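Local coordinates for protein beta-glycosidase (PDB 6T2R) that is a glycoside hydrolase family 16 enzyme of a human gut bacterium, an endo-beta-galactosidase probably acting as an O-glycanase that starts mucin breakdown, at residues 66-80 against 83-97. Sequence-based numbering, arbitrary orientation.
Sequences RCYEMRNGLLILKGI and DNTEADAAQYLTGGL. With SO4 (sulfate ion), chain C.
Ile80 and Leu93 face each other across an antiparallel hairpin as a hydrogen-bonded pair: Ile80 N reaches Leu93 O at 2.8 Å, and Leu93 N returns a nearly straight bond (171°) to Ile80 O. Their side chains share one face of the sheet and slant across one another, Ile80 CG1 lying 3.8 Å from Leu93 CB. Cys67 closes in on that same CB from the end of the 3-10 turn. Cys67 SG is swung beside its own backbone N (chi1 -70°), which brings the sulfur to 3.7 Å from Leu93 CB. One step on, Gly79 pairs with Thr94, and Gly95 N donates a hydrogen bond to Lys78 O.

Gly95 is packed round by Cys67 CB, the Tyr68 ring and the Leu77 side chain. The Tyr68 ring lies against the bare Gly95 backbone, Tyr68 CZ 3.5 Å from Gly95 CA. Gly96 O lies in the ring plane at the phenol edge, 3.1 Å from Tyr68 OH, but the hydroxyl also has Ser62 O as a partner. Farther along, Leu75 and Leu97 meet tip to tip through their methyls, and Tyr68 CE2 touches Leu97 CD2.

At the exposed end of the contact the Arg66 guanidinium and Asp83 carboxylate lie nearly coplanar, 22° apart. Arg66 NH1 approaches the syn lone pair of Asp83 OD1 in a long, 3.3 Å salt bridge, while Arg66 NH2 is paired in a salt bridge with Asp64.

Strand 68-71 folds back on 74-81 through a type I' turn, strand 251-263 pairs with 74-81, and 92-98 continues the antiparallel array to strands 48-49 and 228-233, within the beta-jelly-roll fold of family 16.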
loop_
_atom_site.group_PDB
_atom_site.type_symbol
_atom_site.label_atom_id
_atom_site.label_comp_id
_atom_site.label_asym_id
_atom_site.label_seq_id
_atom_site.Cartn_x
_atom_site.Cartn_y
_atom_site.Cartn_z
ATOM N N ARG A 66 17.937 9.438 -6.698
ATOM C CA ARG A 66 17.413 9.278 -8.072
ATOM C C ARG A 66 16.128 8.448 -8.064
ATOM O O ARG A 66 15.553 8.273 -9.153
ATOM C CB ARG A 66 18.482 8.663 -8.969
ATOM C CG ARG A 66 19.636 9.608 -9.294
ATOM C CD ARG A 66 20.742 8.881 -10.029
ATOM N NE ARG A 66 21.202 7.792 -9.180
ATOM C CZ ARG A 66 21.988 6.767 -9.546
ATOM N NH1 ARG A 66 22.448 6.646 -10.784
ATOM N NH2 ARG A 66 22.323 5.848 -8.654
ATOM N N CYS A 67 15.686 7.941 -6.911
ATOM C CA CYS A 67 14.457 7.109 -6.835
ATOM C C CYS A 67 13.257 7.941 -6.329
ATOM O O CYS A 67 12.137 7.409 -6.238
ATOM C CB CYS A 67 14.715 5.886 -5.969
ATOM S SG CYS A 67 15.843 4.690 -6.734
ATOM N N TYR A 68 13.478 9.205 -5.996
ATOM C CA TYR A 68 12.510 10.073 -5.272
ATOM C C TYR A 68 12.454 11.439 -5.955
ATOM O O TYR A 68 13.505 11.927 -6.374
ATOM C CB TYR A 68 12.942 10.247 -3.824
ATOM C CG TYR A 68 13.040 8.945 -3.090
ATOM C CD1 TYR A 68 14.177 8.165 -3.178
ATOM C CD2 TYR A 68 11.982 8.482 -2.333
ATOM C CE1 TYR A 68 14.273 6.959 -2.502
ATOM C CE2 TYR A 68 12.042 7.259 -1.689
ATOM C CZ TYR A 68 13.195 6.507 -1.755
ATOM O OH TYR A 68 13.264 5.332 -1.074
ATOM N N GLU A 69 11.258 11.996 -6.107
ATOM C CA GLU A 69 11.057 13.379 -6.604
ATOM C C GLU A 69 9.776 13.963 -6.008
ATOM O O GLU A 69 8.833 13.208 -5.801
ATOM C CB GLU A 69 11.065 13.395 -8.123
ATOM C CG GLU A 69 11.253 14.793 -8.653
ATOM C CD GLU A 69 11.187 14.919 -10.163
ATOM O OE1 GLU A 69 11.042 16.070 -10.639
ATOM O OE2 GLU A 69 11.253 13.859 -10.852
ATOM N N MET A 70 9.785 15.246 -5.647
ATOM C CA MET A 70 8.552 16.063 -5.477
ATOM C C MET A 70 8.433 16.938 -6.729
ATOM O O MET A 70 9.417 17.610 -7.089
ATOM C CB MET A 70 8.603 16.938 -4.225
ATOM C CG MET A 70 9.011 16.194 -3.006
ATOM S SD MET A 70 7.857 14.849 -2.571
ATOM C CE MET A 70 6.511 15.811 -1.891
ATOM N N ARG A 71 7.304 16.860 -7.423
ATOM C CA ARG A 71 7.093 17.531 -8.714
ATOM C C ARG A 71 5.643 17.984 -8.805
ATOM O O ARG A 71 4.733 17.126 -8.817
ATOM C CB ARG A 71 7.439 16.553 -9.829
ATOM C CG ARG A 71 7.186 17.133 -11.202
ATOM C CD ARG A 71 7.901 16.298 -12.239
ATOM N NE ARG A 71 7.136 15.126 -12.552
ATOM C CZ ARG A 71 7.609 13.902 -12.741
ATOM N NH1 ARG A 71 8.890 13.604 -12.608
ATOM N NH2 ARG A 71 6.752 12.955 -13.044
ATOM N N ASN A 72 5.414 19.286 -8.844
ATOM C CA ASN A 72 4.077 19.807 -9.239
ATOM C C ASN A 72 3.084 19.490 -8.106
ATOM O O ASN A 72 1.974 19.142 -8.440
ATOM C CB ASN A 72 3.664 19.148 -10.576
ATOM C CG ASN A 72 2.588 19.882 -11.342
ATOM O OD1 ASN A 72 2.171 20.978 -10.961
ATOM N ND2 ASN A 72 2.160 19.292 -12.443
ATOM N N GLY A 73 3.525 19.463 -6.843
ATOM C CA GLY A 73 2.743 18.991 -5.681
ATOM C C GLY A 73 2.399 17.500 -5.716
ATOM O O GLY A 73 1.490 17.115 -4.974
ATOM N N LEU A 74 3.126 16.689 -6.502
ATOM C CA LEU A 74 3.041 15.202 -6.552
ATOM C C LEU A 74 4.290 14.554 -5.947
ATOM O O LEU A 74 5.440 14.962 -6.283
ATOM C CB LEU A 74 2.952 14.755 -8.015
ATOM C CG LEU A 74 1.702 15.168 -8.779
ATOM C CD1 LEU A 74 1.711 14.513 -10.139
ATOM C CD2 LEU A 74 0.438 14.808 -8.004
ATOM N N LEU A 75 4.106 13.476 -5.194
ATOM C CA LEU A 75 5.238 12.595 -4.831
ATOM C C LEU A 75 5.557 11.668 -6.018
ATOM O O LEU A 75 4.639 11.168 -6.608
ATOM C CB LEU A 75 4.882 11.785 -3.579
ATOM C CG LEU A 75 5.823 10.598 -3.311
ATOM C CD1 LEU A 75 7.175 11.125 -2.838
ATOM C CD2 LEU A 75 5.198 9.627 -2.294
ATOM N N ILE A 76 6.832 11.449 -6.342
ATOM C CA ILE A 76 7.282 10.588 -7.477
ATOM C C ILE A 76 8.215 9.549 -6.906
ATOM O O ILE A 76 9.194 9.931 -6.264
ATOM C CB ILE A 76 8.024 11.395 -8.554
ATOM C CG1 ILE A 76 7.281 12.686 -8.877
ATOM C CG2 ILE A 76 8.257 10.543 -9.790
ATOM C CD1 ILE A 76 5.945 12.442 -9.488
ATOM N N LEU A 77 7.910 8.289 -7.109
ATOM C CA LEU A 77 8.791 7.184 -6.668
ATOM C C LEU A 77 9.164 6.429 -7.920
ATOM O O LEU A 77 8.229 6.238 -8.720
ATOM C CB LEU A 77 8.005 6.298 -5.700
ATOM C CG LEU A 77 7.635 6.966 -4.379
ATOM C CD1 LEU A 77 6.663 6.090 -3.593
ATOM C CD2 LEU A 77 8.883 7.251 -3.556
ATOM N N LYS A 78 10.456 6.116 -8.120
ATOM C CA LYS A 78 10.947 5.645 -9.453
ATOM C C LYS A 78 11.634 4.298 -9.289
ATOM O O LYS A 78 12.137 4.020 -8.188
ATOM C CB LYS A 78 11.906 6.643 -10.103
ATOM C CG LYS A 78 11.422 8.081 -10.071
ATOM C CD LYS A 78 12.499 9.126 -10.369
ATOM C CE LYS A 78 11.969 10.522 -10.139
ATOM N NZ LYS A 78 12.981 11.548 -10.490
ATOM N N GLY A 79 11.563 3.504 -10.341
ATOM C CA GLY A 79 12.375 2.298 -10.539
ATOM C C GLY A 79 13.390 2.556 -11.657
ATOM O O GLY A 79 12.971 3.003 -12.717
ATOM N N ILE A 80 14.677 2.321 -11.409
ATOM C CA ILE A 80 15.783 2.635 -12.354
ATOM C C ILE A 80 16.776 1.469 -12.404
ATOM O O ILE A 80 16.871 0.669 -11.452
ATOM C CB ILE A 80 16.480 3.938 -11.925
ATOM C CG1 ILE A 80 17.225 3.751 -10.602
ATOM C CG2 ILE A 80 15.485 5.088 -11.877
ATOM C CD1 ILE A 80 17.807 5.009 -10.036
ATOM N N ASP A 83 23.659 1.422 -11.496
ATOM C CA ASP A 83 25.026 1.385 -12.081
ATOM C C ASP A 83 26.067 1.034 -11.017
ATOM O O ASP A 83 27.169 1.510 -11.182
ATOM C CB ASP A 83 25.387 2.711 -12.741
ATOM C CG ASP A 83 24.514 3.840 -12.256
ATOM O OD1 ASP A 83 24.456 4.065 -11.017
ATOM O OD2 ASP A 83 23.848 4.433 -13.118
ATOM N N ASN A 84 25.750 0.225 -9.996
ATOM C CA ASN A 84 26.739 -0.259 -8.991
ATOM C C ASN A 84 27.308 -1.598 -9.483
ATOM O O ASN A 84 26.523 -2.548 -9.697
ATOM C CB ASN A 84 26.167 -0.342 -7.569
ATOM C CG ASN A 84 27.185 -0.736 -6.505
ATOM O OD1 ASN A 84 28.379 -0.870 -6.776
ATOM N ND2 ASN A 84 26.731 -0.947 -5.279
ATOM N N THR A 85 28.638 -1.621 -9.661
ATOM C CA THR A 85 29.509 -2.784 -9.983
ATOM C C THR A 85 29.574 -3.712 -8.781
ATOM O O THR A 85 29.560 -4.928 -9.007
ATOM C CB THR A 85 30.959 -2.355 -10.272
ATOM O OG1 THR A 85 30.947 -1.545 -11.448
ATOM C CG2 THR A 85 31.929 -3.507 -10.454
ATOM N N GLU A 86 29.732 -3.138 -7.584
ATOM C CA GLU A 86 29.812 -3.865 -6.288
ATOM C C GLU A 86 29.069 -5.208 -6.452
ATOM O O GLU A 86 27.948 -5.189 -6.988
ATOM C CB GLU A 86 29.251 -2.960 -5.180
ATOM C CG GLU A 86 29.905 -3.148 -3.824
ATOM C CD GLU A 86 28.938 -3.217 -2.651
ATOM O OE1 GLU A 86 29.183 -4.017 -1.720
ATOM O OE2 GLU A 86 27.950 -2.459 -2.671
ATOM N N ALA A 87 29.674 -6.337 -6.047
ATOM C CA ALA A 87 29.146 -7.718 -6.236
ATOM C C ALA A 87 27.804 -7.907 -5.501
ATOM O O ALA A 87 27.014 -8.776 -5.936
ATOM C CB ALA A 87 30.169 -8.739 -5.783
ATOM N N ASP A 88 27.555 -7.133 -4.432
ATOM C CA ASP A 88 26.303 -7.152 -3.619
ATOM C C ASP A 88 25.369 -5.994 -4.027
ATOM O O ASP A 88 24.767 -5.390 -3.123
ATOM C CB ASP A 88 26.594 -7.034 -2.113
ATOM C CG ASP A 88 27.667 -7.959 -1.557
ATOM O OD1 ASP A 88 27.788 -9.102 -2.060
ATOM O OD2 ASP A 88 28.370 -7.529 -0.609
ATOM N N ALA A 89 25.237 -5.683 -5.318
ATOM C CA ALA A 89 24.384 -4.580 -5.808
ATOM C C ALA A 89 23.144 -5.171 -6.473
ATOM O O ALA A 89 23.294 -6.045 -7.380
ATOM C CB ALA A 89 25.139 -3.695 -6.762
ATOM N N ALA A 90 21.966 -4.692 -6.055
ATOM C CA ALA A 90 20.686 -4.904 -6.773
ATOM C C ALA A 90 20.885 -4.470 -8.229
ATOM O O ALA A 90 21.545 -3.439 -8.493
ATOM C CB ALA A 90 19.556 -4.143 -6.113
ATOM N N GLN A 91 20.336 -5.248 -9.144
ATOM C CA GLN A 91 20.281 -4.919 -10.585
ATOM C C GLN A 91 19.448 -3.654 -10.802
ATOM O O GLN A 91 19.775 -2.888 -11.706
ATOM C CB GLN A 91 19.674 -6.123 -11.284
ATOM C CG GLN A 91 19.798 -6.102 -12.793
ATOM C CD GLN A 91 19.482 -7.498 -13.286
ATOM O OE1 GLN A 91 19.276 -8.418 -12.496
ATOM N NE2 GLN A 91 19.438 -7.675 -14.595
ATOM N N TYR A 92 18.428 -3.439 -9.968
ATOM C CA TYR A 92 17.466 -2.319 -10.093
ATOM C C TYR A 92 17.271 -1.678 -8.726
ATOM O O TYR A 92 17.405 -2.386 -7.707
ATOM C CB TYR A 92 16.146 -2.830 -10.651
ATOM C CG TYR A 92 16.296 -3.538 -11.962
ATOM C CD1 TYR A 92 16.419 -2.819 -13.129
ATOM C CD2 TYR A 92 16.291 -4.917 -12.051
ATOM C CE1 TYR A 92 16.562 -3.439 -14.359
ATOM C CE2 TYR A 92 16.410 -5.558 -13.278
ATOM C CZ TYR A 92 16.579 -4.815 -14.434
ATOM O OH TYR A 92 16.699 -5.394 -15.670
ATOM N N LEU A 93 17.002 -0.375 -8.730
ATOM C CA LEU A 93 16.768 0.475 -7.533
ATOM C C LEU A 93 15.344 1.056 -7.589
ATOM O O LEU A 93 14.947 1.591 -8.674
ATOM C CB LEU A 93 17.791 1.604 -7.508
ATOM C CG LEU A 93 19.243 1.159 -7.453
ATOM C CD1 LEU A 93 20.160 2.377 -7.466
ATOM C CD2 LEU A 93 19.497 0.289 -6.216
ATOM N N THR A 94 14.599 0.966 -6.481
ATOM C CA THR A 94 13.227 1.526 -6.408
ATOM C C THR A 94 13.119 2.409 -5.172
ATOM O O THR A 94 13.859 2.170 -4.184
ATOM C CB THR A 94 12.140 0.439 -6.403
ATOM O OG1 THR A 94 12.335 -0.370 -5.232
ATOM C CG2 THR A 94 12.132 -0.383 -7.673
ATOM N N GLY A 95 12.250 3.413 -5.262
ATOM C CA GLY A 95 11.919 4.310 -4.139
ATOM C C GLY A 95 10.638 3.848 -3.469
ATOM O O GLY A 95 9.742 3.313 -4.178
ATOM N N GLY A 96 10.583 4.013 -2.149
ATOM C CA GLY A 96 9.433 3.700 -1.290
ATOM C C GLY A 96 9.465 4.529 -0.021
ATOM O O GLY A 96 10.574 4.878 0.437
ATOM N N LEU A 97 8.278 4.905 0.463
ATOM C CA LEU A 97 8.083 5.582 1.755
ATOM C C LEU A 97 7.175 4.723 2.642
ATOM O O LEU A 97 6.244 4.073 2.101
ATOM C CB LEU A 97 7.441 6.943 1.534
ATOM C CG LEU A 97 8.246 7.996 0.766
ATOM C CD1 LEU A 97 7.457 9.300 0.767
ATOM C CD2 LEU A 97 9.623 8.250 1.362
HETATM S S SO4 C . 23.019 -1.413 -3.991
HETATM O O1 SO4 C . 22.018 -0.395 -3.911
HETATM O O2 SO4 C . 23.982 -1.121 -5.057
HETATM O O3 SO4 C . 23.708 -1.459 -2.726
HETATM O O4 SO4 C . 22.395 -2.690 -4.274
#